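Local coordinates for protein geranyltranstransferase (Stenotrophomonas maltophilia, PDB 7LBJ) that probably condenses isopentenyl diphosphate with allylic diphosphates to lengthen isoprenoid chains, using magnesium, at residues 13-18 / 288-293; 20-25 / 59-64; 79-84 / 192-197. All coordinates share one frame; numbering follows the deposited sequence. Where two conformers were deposited one is given.

Contact 1 (13-18 / 288-293); sequences VLFARW and LRALAT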
ATOM      1  N   VAL A  13     -10.844  30.557  -8.018  1.00 22.38           N
ATOM      2  CA  VAL A  13      -9.440  30.759  -8.374  1.00 24.41           C
ATOM      3  C   VAL A  13      -8.543  29.772  -7.633  1.00 22.10           C
ATOM      4  O   VAL A  13      -7.612  29.199  -8.215  1.00 22.02           O
ATOM      5  CB  VAL A  13      -9.047  32.223  -8.093  1.00 28.16           C
ATOM      6  CG1 VAL A  13      -7.527  32.370  -7.944  1.00 28.96           C
ATOM      7  CG2 VAL A  13      -9.580  33.138  -9.203  1.00 29.52           C
ATOM      8  N   LEU A  14      -8.812  29.551  -6.346  1.00 19.44           N
ATOM      9  CA  LEU A  14      -8.036  28.578  -5.572  1.00 20.46           C
ATOM     10  C   LEU A  14      -8.153  27.177  -6.150  1.00 18.75           C
ATOM     11  O   LEU A  14      -7.149  26.453  -6.244  1.00 19.46           O
ATOM     12  CB  LEU A  14      -8.485  28.590  -4.110  1.00 17.74           C
ATOM     13  CG  LEU A  14      -8.122  29.838  -3.301  1.00 23.73           C
ATOM     14  CD1 LEU A  14      -8.778  29.821  -1.922  1.00 22.30           C
ATOM     15  CD2 LEU A  14      -6.594  29.980  -3.180  1.00 25.54           C
ATOM     16  N   PHE A  15      -9.368  26.759  -6.520  1.00 19.02           N
ATOM     17  CA  PHE A  15      -9.538  25.405  -7.044  1.00 19.37           C
ATOM     18  C   PHE A  15      -8.761  25.217  -8.340  1.00 19.82           C
ATOM     19  O   PHE A  15      -8.150  24.166  -8.555  1.00 18.27           O
ATOM     20  CB  PHE A  15     -11.014  25.083  -7.287  1.00 19.12           C
ATOM     21  CG  PHE A  15     -11.845  24.961  -6.030  1.00 18.93           C
ATOM     22  CD1 PHE A  15     -11.267  24.986  -4.772  1.00 19.56           C
ATOM     23  CD2 PHE A  15     -13.224  24.817  -6.126  1.00 25.78           C
ATOM     24  CE1 PHE A  15     -12.057  24.877  -3.625  1.00 21.66           C
ATOM     25  CE2 PHE A  15     -14.015  24.704  -4.987  1.00 28.29           C
ATOM     26  CZ  PHE A  15     -13.427  24.729  -3.736  1.00 21.14           C
ATOM     27  N   ALA A  16      -8.795  26.214  -9.229  1.00 19.95           N
ATOM     28  CA  ALA A  16      -7.994  26.139 -10.451  1.00 19.11           C
ATOM     29  C   ALA A  16      -6.500  26.070 -10.131  1.00 20.33           C
ATOM     30  O   ALA A  16      -5.762  25.257 -10.703  1.00 20.61           O
ATOM     31  CB  ALA A  16      -8.310  27.338 -11.349  1.00 20.31           C
ATOM     32  N   ARG A  17      -6.035  26.918  -9.213  1.00 20.10           N
ATOM     33  CA  ARG A  17      -4.623  26.910  -8.849  0.53 23.45           C
ATOM     34  C   ARG A  17      -4.204  25.566  -8.258  1.00 20.87           C
ATOM     35  O   ARG A  17      -3.137  25.032  -8.596  1.00 19.38           O
ATOM     36  CB  ARG A  17      -4.348  28.050  -7.868  0.53 25.71           C
ATOM     37  CG  ARG A  17      -2.953  28.079  -7.296  0.53 29.02           C
ATOM     38  CD  ARG A  17      -2.890  29.033  -6.121  0.53 33.26           C
ATOM     39  NE  ARG A  17      -3.148  30.408  -6.522  0.53 28.10           N
ATOM     40  CZ  ARG A  17      -2.211  31.337  -6.638  0.53 35.70           C
ATOM     41  NH1 ARG A  17      -0.940  31.077  -6.372  0.53 36.22           N
ATOM     42  NH2 ARG A  17      -2.556  32.560  -7.027  0.53 39.98           N
ATOM     43  N   TRP A  18      -5.031  24.998  -7.375  1.00 19.94           N
ATOM     44  CA  TRP A  18      -4.686  23.722  -6.742  1.00 16.57           C
ATOM     45  C   TRP A  18      -4.804  22.543  -7.707  1.00 18.36           C
ATOM     46  O   TRP A  18      -4.028  21.581  -7.606  1.00 16.86           O
ATOM     47  CB  TRP A  18      -5.581  23.494  -5.519  1.00 14.41           C
ATOM     48  CG  TRP A  18      -5.356  24.503  -4.433  1.00 13.88           C
ATOM     49  CD1 TRP A  18      -4.224  25.220  -4.202  1.00 19.47           C
ATOM     50  CD2 TRP A  18      -6.291  24.893  -3.422  1.00 13.91           C
ATOM     51  NE1 TRP A  18      -4.391  26.037  -3.114  1.00 18.52           N
ATOM     52  CE2 TRP A  18      -5.651  25.852  -2.608  1.00 19.58           C
ATOM     53  CE3 TRP A  18      -7.599  24.509  -3.112  1.00 17.13           C
ATOM     54  CZ2 TRP A  18      -6.283  26.453  -1.507  1.00 16.86           C
ATOM     55  CZ3 TRP A  18      -8.229  25.108  -2.020  1.00 17.51           C
ATOM     56  CH2 TRP A  18      -7.568  26.067  -1.234  1.00 16.67           C
ATOM     57  N   LEU A 288     -13.415  25.361   1.710  1.00 17.66           N
ATOM     58  CA  LEU A 288     -14.129  24.181   2.196  1.00 16.47           C
ATOM     59  C   LEU A 288     -15.624  24.309   1.936  1.00 17.08           C
ATOM     60  O   LEU A 288     -16.275  23.341   1.524  1.00 18.45           O
ATOM     61  CB  LEU A 288     -13.875  23.965   3.690  1.00 18.69           C
ATOM     62  CG  LEU A 288     -12.608  23.225   4.103  1.00 21.33           C
ATOM     63  CD1 LEU A 288     -12.562  23.123   5.616  1.00 21.71           C
ATOM     64  CD2 LEU A 288     -12.573  21.832   3.478  1.00 19.83           C
ATOM     65  N   ARG A 289     -16.183  25.504   2.156  1.00 17.57           N
ATOM     66  CA  ARG A 289     -17.614  25.690   1.930  1.00 19.27           C
ATOM     67  C   ARG A 289     -17.972  25.385   0.490  1.00 22.60           C
ATOM     68  O   ARG A 289     -19.027  24.802   0.216  1.00 18.36           O
ATOM     69  CB  ARG A 289     -18.037  27.114   2.275  1.00 21.95           C
ATOM     70  CG  ARG A 289     -18.170  27.404   3.761  1.00 20.57           C
ATOM     71  CD  ARG A 289     -18.431  28.912   3.959  1.00 21.37           C
ATOM     72  NE  ARG A 289     -18.481  29.249   5.376  1.00 22.34           N
ATOM     73  CZ  ARG A 289     -17.718  30.154   5.973  1.00 25.15           C
ATOM     74  NH1 ARG A 289     -16.886  30.931   5.288  1.00 21.76           N
ATOM     75  NH2 ARG A 289     -17.807  30.303   7.291  1.00 26.83           N
ATOM     76  N   ALA A 290     -17.090  25.751  -0.445  1.00 18.24           N
ATOM     77  CA  ALA A 290     -17.392  25.551  -1.854  1.00 20.85           C
ATOM     78  C   ALA A 290     -17.239  24.100  -2.270  1.00 20.64           C
ATOM     79  O   ALA A 290     -17.905  23.666  -3.220  1.00 20.86           O
ATOM     80  CB  ALA A 290     -16.512  26.460  -2.726  1.00 21.60           C
ATOM     81  N   LEU A 291     -16.367  23.340  -1.599  1.00 18.52           N
ATOM     82  CA  LEU A 291     -16.315  21.904  -1.858  1.00 18.30           C
ATOM     83  C   LEU A 291     -17.595  21.225  -1.392  1.00 19.48           C
ATOM     84  O   LEU A 291     -18.091  20.304  -2.046  1.00 18.55           O
ATOM     85  CB  LEU A 291     -15.089  21.271  -1.184  1.00 17.65           C
ATOM     86  CG  LEU A 291     -13.738  21.745  -1.719  1.00 18.77           C
ATOM     87  CD1 LEU A 291     -12.578  21.220  -0.869  1.00 18.42           C
ATOM     88  CD2 LEU A 291     -13.567  21.326  -3.179  1.00 20.96           C
ATOM     89  N   ALA A 292     -18.159  21.691  -0.276  1.00 17.17           N
ATOM     90  CA  ALA A 292     -19.448  21.179   0.172  1.00 22.39           C
ATOM     91  C   ALA A 292     -20.532  21.458  -0.865  1.00 21.33           C
ATOM     92  O   ALA A 292     -21.336  20.579  -1.193  1.00 21.15           O
ATOM     93  CB  ALA A 292     -19.814  21.793   1.526  1.00 16.22           C
ATOM     94  N   THR A 293     -20.560  22.680  -1.400  1.00 19.09           N
ATOM     95  CA  THR A 293     -21.536  23.006  -2.434  1.00 21.39           C
ATOM     96  C   THR A 293     -21.330  22.155  -3.684  1.00 23.94           C
ATOM     97  O   THR A 293     -22.298  21.680  -4.278  1.00 24.90           O
ATOM     98  CB  THR A 293     -21.447  24.498  -2.769  1.00 25.29           C
ATOM     99  OG1 THR A 293     -21.697  25.259  -1.576  1.00 22.98           O
ATOM    100  CG2 THR A 293     -22.450  24.885  -3.856  1.00 28.27           C
TER
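F15 reaches across to A290 and L291 with the far end of its ring. Its CB already points at the other helix, and CG lies beside the backbone N (chi1 -68°), which directs the ring toward helix 286-297; a phenylalanine is long enough to bridge backbones whose CA atoms, F15 to L291, are 9.2 Å apart. F15 CZ touches L291 CD2 at 3.5 Å and L291 CG at 3.6 Å, while A290 CB sits 3.7 Å from the same F15 CZ. The methyls come in obliquely to the ring. A290 suits its place because a single methyl lets the ring come close, and L291 brings a branched end nearer than its CB would suggest. A287 and L294 of the same helix also touch F15, extending this apolar surface by a turn each way. One turn on, W18 faces the same way, yet its nearest approach, W18 CZ3 to L291 CD1, is 5.9 Å, too far to touch. No hydrogen bond or charge pair crosses between the segments. The union of the N-terminal helix 11-29 with the late helix 286-297 therefore rests here on shape and on largely burying hydrocarbon: F15 and L291 are buried, A290 only in part.

Contact 2 (20-25 / 59-64); sequences DRIESQ and LVYASG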
ATOM      1  N   ASP A  20      -4.179  22.749 -10.961  1.00 17.58           N
ATOM      2  CA  ASP A  20      -2.945  22.831 -11.741  1.00 17.26           C
ATOM      3  C   ASP A  20      -1.754  22.364 -10.924  1.00 19.02           C
ATOM      4  O   ASP A  20      -0.881  21.655 -11.435  1.00 17.59           O
ATOM      5  CB  ASP A  20      -2.710  24.261 -12.221  1.00 19.94           C
ATOM      6  CG  ASP A  20      -3.708  24.687 -13.267  1.00 27.02           C
ATOM      7  OD1 ASP A  20      -4.310  23.790 -13.898  1.00 27.98           O
ATOM      8  OD2 ASP A  20      -3.866  25.915 -13.473  1.00 31.31           O
ATOM      9  N   ARG A  21      -1.703  22.767  -9.656  1.00 16.91           N
ATOM     10  CA  ARG A  21      -0.584  22.415  -8.795  1.00 19.46           C
ATOM     11  C   ARG A  21      -0.483  20.903  -8.628  1.00 18.64           C
ATOM     12  O   ARG A  21       0.605  20.327  -8.754  1.00 18.04           O
ATOM     13  CB  ARG A  21      -0.742  23.107  -7.438  1.00 20.46           C
ATOM     14  CG  ARG A  21       0.369  22.784  -6.484  1.00 23.41           C
ATOM     15  CD  ARG A  21       0.325  23.610  -5.212  1.00 19.71           C
ATOM     16  NE  ARG A  21       1.576  23.411  -4.488  1.00 19.68           N
ATOM     17  CZ  ARG A  21       2.636  24.194  -4.602  1.00 27.07           C
ATOM     18  NH1 ARG A  21       2.607  25.290  -5.352  1.00 26.65           N
ATOM     19  NH2 ARG A  21       3.760  23.861  -3.965  1.00 23.39           N
ATOM     20  N   ILE A  22      -1.611  20.240  -8.340  1.00 15.18           N
ATOM     21  CA  ILE A  22      -1.542  18.796  -8.101  1.00 17.00           C
ATOM     22  C   ILE A  22      -1.207  18.040  -9.392  1.00 15.71           C
ATOM     23  O   ILE A  22      -0.492  17.023  -9.358  1.00 15.57           O
ATOM     24  CB  ILE A  22      -2.839  18.291  -7.421  1.00 15.15           C
ATOM     25  CG1 ILE A  22      -2.572  16.976  -6.648  1.00 16.16           C
ATOM     26  CG2 ILE A  22      -3.988  18.084  -8.413  1.00 15.77           C
ATOM     27  CD1 ILE A  22      -1.664  17.155  -5.442  1.00 16.19           C
ATOM     28  N   GLU A  23      -1.661  18.536 -10.547  1.00 15.74           N
ATOM     29  CA  GLU A  23      -1.260  17.932 -11.813  1.00 13.67           C
ATOM     30  C   GLU A  23       0.258  17.977 -11.986  1.00 18.64           C
ATOM     31  O   GLU A  23       0.889  16.973 -12.356  1.00 18.52           O
ATOM     32  CB  GLU A  23      -1.950  18.647 -12.970  1.00 16.25           C
ATOM     33  CG  GLU A  23      -1.868  17.896 -14.283  1.00 20.20           C
ATOM     34  CD  GLU A  23      -2.743  16.654 -14.298  1.00 19.49           C
ATOM     35  OE1 GLU A  23      -3.773  16.632 -13.583  1.00 18.82           O
ATOM     36  OE2 GLU A  23      -2.395  15.698 -15.028  1.00 21.06           O
ATOM     37  N   SER A  24       0.859  19.137 -11.720  1.00 16.12           N
ATOM     38  CA  SER A  24       2.302  19.283 -11.895  0.55 19.16           C
ATOM     39  C   SER A  24       3.072  18.461 -10.868  1.00 16.89           C
ATOM     40  O   SER A  24       4.129  17.894 -11.179  1.00 18.63           O
ATOM     41  CB  SER A  24       2.691  20.757 -11.790  0.55 19.51           C
ATOM     42  OG  SER A  24       4.095  20.915 -11.867  0.55 21.50           O
ATOM     43  N   GLN A  25       2.566  18.408  -9.632  1.00 16.87           N
ATOM     44  CA  GLN A  25       3.242  17.668  -8.574  1.00 20.08           C
ATOM     45  C   GLN A  25       3.211  16.174  -8.857  1.00 19.45           C
ATOM     46  O   GLN A  25       4.222  15.479  -8.704  1.00 18.50           O
ATOM     47  CB  GLN A  25       2.588  17.972  -7.224  1.00 17.47           C
ATOM     48  CG  GLN A  25       2.872  19.372  -6.712  1.00 20.29           C
ATOM     49  CD  GLN A  25       4.242  19.478  -6.082  1.00 25.82           C
ATOM     50  OE1 GLN A  25       4.709  18.536  -5.456  1.00 25.01           O
ATOM     51  NE2 GLN A  25       4.888  20.630  -6.237  1.00 26.68           N
ATOM     52  N   LEU A  59      -9.583  18.929  -0.920  1.00 11.58           N
ATOM     53  CA  LEU A  59      -9.921  18.920   0.496  1.00 12.35           C
ATOM     54  C   LEU A  59      -8.680  19.105   1.369  1.00 13.94           C
ATOM     55  O   LEU A  59      -8.737  19.799   2.388  1.00 12.60           O
ATOM     56  CB  LEU A  59     -10.640  17.625   0.859  1.00 16.45           C
ATOM     57  CG  LEU A  59     -12.089  17.510   0.365  1.00 14.10           C
ATOM     58  CD1 LEU A  59     -12.504  16.038   0.380  1.00 17.32           C
ATOM     59  CD2 LEU A  59     -13.050  18.343   1.252  1.00 16.41           C
ATOM     60  N   VAL A  60      -7.553  18.475   1.004  1.00 12.31           N
ATOM     61  CA  VAL A  60      -6.319  18.679   1.768  1.00 11.13           C
ATOM     62  C   VAL A  60      -5.914  20.148   1.735  1.00 14.76           C
ATOM     63  O   VAL A  60      -5.631  20.766   2.770  1.00 14.42           O
ATOM     64  CB  VAL A  60      -5.184  17.779   1.226  1.00 11.99           C
ATOM     65  CG1 VAL A  60      -3.857  18.133   1.910  1.00 11.56           C
ATOM     66  CG2 VAL A  60      -5.519  16.289   1.446  1.00 11.61           C
ATOM     67  N   TYR A  61      -5.859  20.729   0.539  1.00 12.46           N
ATOM     68  CA  TYR A  61      -5.436  22.120   0.439  1.00 13.61           C
ATOM     69  C   TYR A  61      -6.421  23.048   1.147  1.00 15.14           C
ATOM     70  O   TYR A  61      -6.010  23.995   1.829  1.00 15.14           O
ATOM     71  CB  TYR A  61      -5.300  22.517  -1.021  1.00 14.08           C
ATOM     72  CG  TYR A  61      -4.125  21.907  -1.766  1.00 14.43           C
ATOM     73  CD1 TYR A  61      -2.807  22.129  -1.348  1.00 15.57           C
ATOM     74  CD2 TYR A  61      -4.334  21.167  -2.931  1.00 15.01           C
ATOM     75  CE1 TYR A  61      -1.714  21.598  -2.076  1.00 16.28           C
ATOM     76  CE2 TYR A  61      -3.244  20.640  -3.675  1.00 15.33           C
ATOM     77  CZ  TYR A  61      -1.954  20.854  -3.236  1.00 17.93           C
ATOM     78  OH  TYR A  61      -0.904  20.338  -3.971  1.00 14.13           O
ATOM     79  N   ALA A  62      -7.723  22.804   0.974  1.00 13.22           N
ATOM     80  CA  ALA A  62      -8.736  23.703   1.527  1.00 16.98           C
ATOM     81  C   ALA A  62      -8.747  23.623   3.044  1.00 15.31           C
ATOM     82  O   ALA A  62      -8.969  24.628   3.730  1.00 15.84           O
ATOM     83  CB  ALA A  62     -10.125  23.359   0.978  1.00 15.24           C
ATOM     84  N   SER A  63      -8.515  22.429   3.581  1.00 14.35           N
ATOM     85  CA  SER A  63      -8.416  22.271   5.027  0.56 15.04           C
ATOM     86  C   SER A  63      -7.173  22.974   5.558  1.00 15.45           C
ATOM     87  O   SER A  63      -7.234  23.698   6.559  1.00 16.11           O
ATOM     88  CB  SER A  63      -8.401  20.783   5.384  0.56 13.39           C
ATOM     89  OG  SER A  63      -8.399  20.570   6.785  0.56 14.36           O
ATOM     90  N   GLY A  64      -6.030  22.769   4.897  1.00 13.77           N
ATOM     91  CA  GLY A  64      -4.839  23.491   5.307  1.00 16.52           C
ATOM     92  C   GLY A  64      -5.028  24.987   5.182  1.00 19.96           C
ATOM     93  O   GLY A  64      -4.475  25.762   5.972  1.00 17.23           O
TER
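Y61 OH is the point on which R21 and I22 converge. The hydroxyl oxygen Y61 OH lies 3.7 Å from R21 CD and 3.6 Å from I22 CD1, so the immediate contact consists of aliphatic carbons packed round a phenol tip. The methyl I22 CD1 also comes within 4.2 Å of the ring carbon Y61 CE2, approaching obliquely. R21 runs almost straight, with CG anti to the backbone N (chi1 179°), and passes across the end of the tyrosine at about a right angle. Its guanidinium stands perpendicular to the ring (planes 90° apart) with Y61 OH at its edge, in plane, but R21 NE to Y61 OH, at 4.0 Å, is not a hydrogen bond.

The polar link is made through D75: its OD1 forms a salt bridge with R21 NE and a hydrogen bond with Y61 OH. One carboxylate oxygen thus positions both groups, and the arginine would be expected to stabilise its negative charge. Tyrosine suits this place by offering a ring to the hydrophobic interior and a hydroxyl to the carboxylate, while arginine gives methylenes for packing as well as a charged end. Farther back, the Y61 ring stacks with that of W18, one turn before R21 on helix 11-29.

In the fold, helix 11-29 lies here against both helix 55-65 and helix 75-92, since I22 also packs on A78 and M79. The other faces of segment 59-64 meet helix 176-201 through L59 and V60, and helix 286-297 through A62.

Contact 3 (79-84 / 192-197); sequences MSVELI and RAAVRM
V81 and M197 pack closely between two nearly antiparallel helices (axes 170° apart, 10.1 Å at closest approach), their side chains sliding past one another in opposite directions. V81 CG1 lies 3.9 Å from M197 SD, and the same methyl rests on the backbone at A194, with V81 CG1 to A194 CA at 4.1 Å. Alanine suits this spot: its small side chain allows the valine to settle on the helix surface, and the V81 and A194 CA atoms come to 6.3 Å. The bend of M197 at its last torsion (chi3 81°) brings CE to 3.6 Å from S80 OG. That serine can be buried because its hydroxyl turns back to the carbonyl oxygen of A77 in its own helix.

Beyond these residues the contact thins out: A193 CB stays 5.1 Å from V81 CG1 and packs instead on T149 and A153 of helix 140-154. On the outward side of segment 192-197 the arginines look elsewhere, R192 in a salt bridge with D213 and the exposed R196 hydrogen-bonded to T149. Neighbouring helices pack round the pair: helix 55-65 through V60 on A194 and R56 on V81, helix 115-134 through L133 on S80 and M197, and helix 140-154 through L150 on S80.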
ATOM      1  N   MET A  79      -1.111  14.764  -2.653  1.00 12.08           N
ATOM      2  CA  MET A  79      -0.840  13.691  -3.605  1.00 12.48           C
ATOM      3  C   MET A  79      -1.216  12.330  -3.030  1.00 13.31           C
ATOM      4  O   MET A  79      -1.757  11.473  -3.744  1.00 11.79           O
ATOM      5  CB  MET A  79       0.638  13.702  -4.010  1.00 13.96           C
ATOM      6  CG  MET A  79       0.997  14.827  -4.952  1.00 16.07           C
ATOM      7  SD  MET A  79       2.675  14.614  -5.615  1.00 18.21           S
ATOM      8  CE  MET A  79       3.614  15.147  -4.198  1.00 16.87           C
ATOM      9  N   SER A  80      -0.929  12.098  -1.755  1.00 12.88           N
ATOM     10  CA  SER A  80      -1.132  10.754  -1.216  1.00 10.05           C
ATOM     11  C   SER A  80      -2.604  10.347  -1.295  1.00 12.07           C
ATOM     12  O   SER A  80      -2.917   9.192  -1.606  1.00  9.82           O
ATOM     13  CB  SER A  80      -0.620  10.659   0.227  1.00 14.87           C
ATOM     14  OG  SER A  80      -1.519  11.277   1.141  1.00 15.47           O
ATOM     15  N   VAL A  81      -3.529  11.286  -1.063  1.00 12.25           N
ATOM     16  CA  VAL A  81      -4.920  10.846  -1.061  1.00 11.53           C
ATOM     17  C   VAL A  81      -5.402  10.612  -2.481  1.00 14.46           C
ATOM     18  O   VAL A  81      -6.262   9.746  -2.703  1.00 12.67           O
ATOM     19  CB  VAL A  81      -5.842  11.822  -0.295  1.00 10.70           C
ATOM     20  CG1 VAL A  81      -5.471  11.843   1.183  1.00 12.55           C
ATOM     21  CG2 VAL A  81      -5.783  13.236  -0.895  1.00 12.92           C
ATOM     22  N   GLU A  82      -4.872  11.364  -3.458  1.00 13.76           N
ATOM     23  CA  GLU A  82      -5.256  11.134  -4.851  1.00 13.05           C
ATOM     24  C   GLU A  82      -4.672   9.828  -5.372  1.00 15.41           C
ATOM     25  O   GLU A  82      -5.323   9.140  -6.170  1.00 13.02           O
ATOM     26  CB  GLU A  82      -4.817  12.314  -5.736  1.00 12.91           C
ATOM     27  CG  GLU A  82      -5.364  12.302  -7.166  1.00 14.20           C
ATOM     28  CD  GLU A  82      -6.879  12.501  -7.248  1.00 15.59           C
ATOM     29  OE1 GLU A  82      -7.534  12.644  -6.198  1.00 18.10           O
ATOM     30  OE2 GLU A  82      -7.427  12.519  -8.373  1.00 19.51           O
ATOM     31  N   LEU A  83      -3.458   9.465  -4.910  1.00 10.68           N
ATOM     32  CA  LEU A  83      -2.854   8.188  -5.301  1.00 12.49           C
ATOM     33  C   LEU A  83      -3.609   7.000  -4.717  1.00 12.39           C
ATOM     34  O   LEU A  83      -3.784   5.976  -5.396  1.00 10.65           O
ATOM     35  CB  LEU A  83      -1.368   8.141  -4.889  1.00 12.28           C
ATOM     36  CG  LEU A  83      -0.539   9.139  -5.709  1.00 12.95           C
ATOM     37  CD1 LEU A  83       0.836   9.333  -5.093  1.00 15.53           C
ATOM     38  CD2 LEU A  83      -0.404   8.692  -7.174  1.00 15.35           C
ATOM     39  N   ILE A  84      -4.062   7.095  -3.463  1.00 10.37           N
ATOM     40  CA  ILE A  84      -4.884   6.012  -2.925  1.00 10.82           C
ATOM     41  C   ILE A  84      -6.175   5.901  -3.723  1.00 13.33           C
ATOM     42  O   ILE A  84      -6.589   4.810  -4.130  1.00 12.54           O
ATOM     43  CB  ILE A  84      -5.150   6.218  -1.425  1.00  9.25           C
ATOM     44  CG1 ILE A  84      -3.832   6.078  -0.637  1.00 11.09           C
ATOM     45  CG2 ILE A  84      -6.187   5.206  -0.910  1.00 11.15           C
ATOM     46  CD1 ILE A  84      -3.144   4.717  -0.824  1.00 13.33           C
ATOM     47  N   ARG A 192     -12.594  11.783   4.807  1.00 11.19           N
ATOM     48  CA  ARG A 192     -12.252  12.310   6.128  1.00 12.66           C
ATOM     49  C   ARG A 192     -10.742  12.370   6.324  1.00 12.78           C
ATOM     50  O   ARG A 192     -10.232  13.309   6.941  1.00 12.37           O
ATOM     51  CB  ARG A 192     -12.897  11.470   7.230  1.00 13.01           C
ATOM     52  CG  ARG A 192     -14.422  11.623   7.275  1.00 12.22           C
ATOM     53  CD  ARG A 192     -15.037  10.470   8.034  1.00 15.11           C
ATOM     54  NE  ARG A 192     -14.644  10.478   9.442  1.00 17.39           N
ATOM     55  CZ  ARG A 192     -15.027   9.561  10.318  1.00 28.12           C
ATOM     56  NH1 ARG A 192     -15.780   8.534   9.954  1.00 22.06           N
ATOM     57  NH2 ARG A 192     -14.648   9.675  11.590  1.00 25.61           N
ATOM     58  N   ALA A 193     -10.003  11.387   5.800  1.00 10.84           N
ATOM     59  CA  ALA A 193      -8.543  11.448   5.920  1.00 11.38           C
ATOM     60  C   ALA A 193      -7.986  12.681   5.231  1.00 14.05           C
ATOM     61  O   ALA A 193      -7.052  13.315   5.738  1.00 11.35           O
ATOM     62  CB  ALA A 193      -7.890  10.187   5.339  1.00 10.84           C
ATOM     63  N   ALA A 194      -8.531  13.036   4.065  1.00 10.12           N
ATOM     64  CA  ALA A 194      -8.003  14.187   3.347  1.00 14.07           C
ATOM     65  C   ALA A 194      -8.155  15.448   4.184  1.00 16.29           C
ATOM     66  O   ALA A 194      -7.196  16.209   4.355  1.00 14.32           O
ATOM     67  CB  ALA A 194      -8.696  14.349   1.995  1.00 12.46           C
ATOM     68  N   VAL A 195      -9.342  15.654   4.762  1.00 12.83           N
ATOM     69  CA  VAL A 195      -9.553  16.834   5.602  1.00 15.18           C
ATOM     70  C   VAL A 195      -8.663  16.776   6.841  1.00 13.17           C
ATOM     71  O   VAL A 195      -8.073  17.785   7.247  1.00 13.01           O
ATOM     72  CB  VAL A 195     -11.041  16.953   5.968  1.00 15.47           C
ATOM     73  CG1 VAL A 195     -11.263  18.010   7.089  1.00 14.97           C
ATOM     74  CG2 VAL A 195     -11.857  17.274   4.687  1.00  9.93           C
ATOM     75  N   ARG A 196      -8.557  15.601   7.471  1.00 12.66           N
ATOM     76  CA  ARG A 196      -7.739  15.505   8.681  1.00 11.36           C
ATOM     77  C   ARG A 196      -6.278  15.813   8.384  1.00 11.36           C
ATOM     78  O   ARG A 196      -5.606  16.489   9.177  1.00 10.74           O
ATOM     79  CB  ARG A 196      -7.881  14.115   9.306  1.00  9.57           C
ATOM     80  CG  ARG A 196      -6.960  13.912  10.493  1.00 12.47           C
ATOM     81  CD  ARG A 196      -7.169  12.530  11.134  1.00 15.83           C
ATOM     82  NE  ARG A 196      -6.131  12.262  12.120  1.00 14.86           N
ATOM     83  CZ  ARG A 196      -6.162  12.698  13.369  1.00 15.29           C
ATOM     84  NH1 ARG A 196      -7.196  13.381  13.839  1.00 16.79           N
ATOM     85  NH2 ARG A 196      -5.136  12.425  14.176  1.00 20.75           N
ATOM     86  N   MET A 197      -5.753  15.302   7.261  1.00 11.87           N
ATOM     87  CA  MET A 197      -4.336  15.505   6.960  1.00 13.20           C
ATOM     88  C   MET A 197      -4.031  16.961   6.671  1.00 13.06           C
ATOM     89  O   MET A 197      -3.010  17.486   7.134  1.00 14.18           O
ATOM     90  CB  MET A 197      -3.905  14.612   5.797  1.00 11.33           C
ATOM     91  CG  MET A 197      -3.990  13.117   6.208  1.00 17.37           C
ATOM     92  SD  MET A 197      -4.016  11.982   4.802  1.00 26.09           S
ATOM     93  CE  MET A 197      -2.294  11.997   4.541  1.00 12.69           C
TER

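Overall arrangement
The three contacts join helices of the all-helical isoprenoid-synthase bundle. Contacts 1 and 2 share helix 11-29, their centres about 10 Å apart, and touch where W18 meets Y61 and where L291 meets L59 and A62. Contact 2 lies about 10 Å from contact 3, centre to centre, and reaches it through Q25 O against M79 SD and a probable hydrogen bond from S63 OG to V195 O (2.8 Å). Contacts 1 and 3 are about 16 Å apart between centres and do not touch. Along the chain, contact 1 spans both others, while contact 2 closes before contact 3 opens. Near and distant parts of the sequence are thus packed into one continuous helical core.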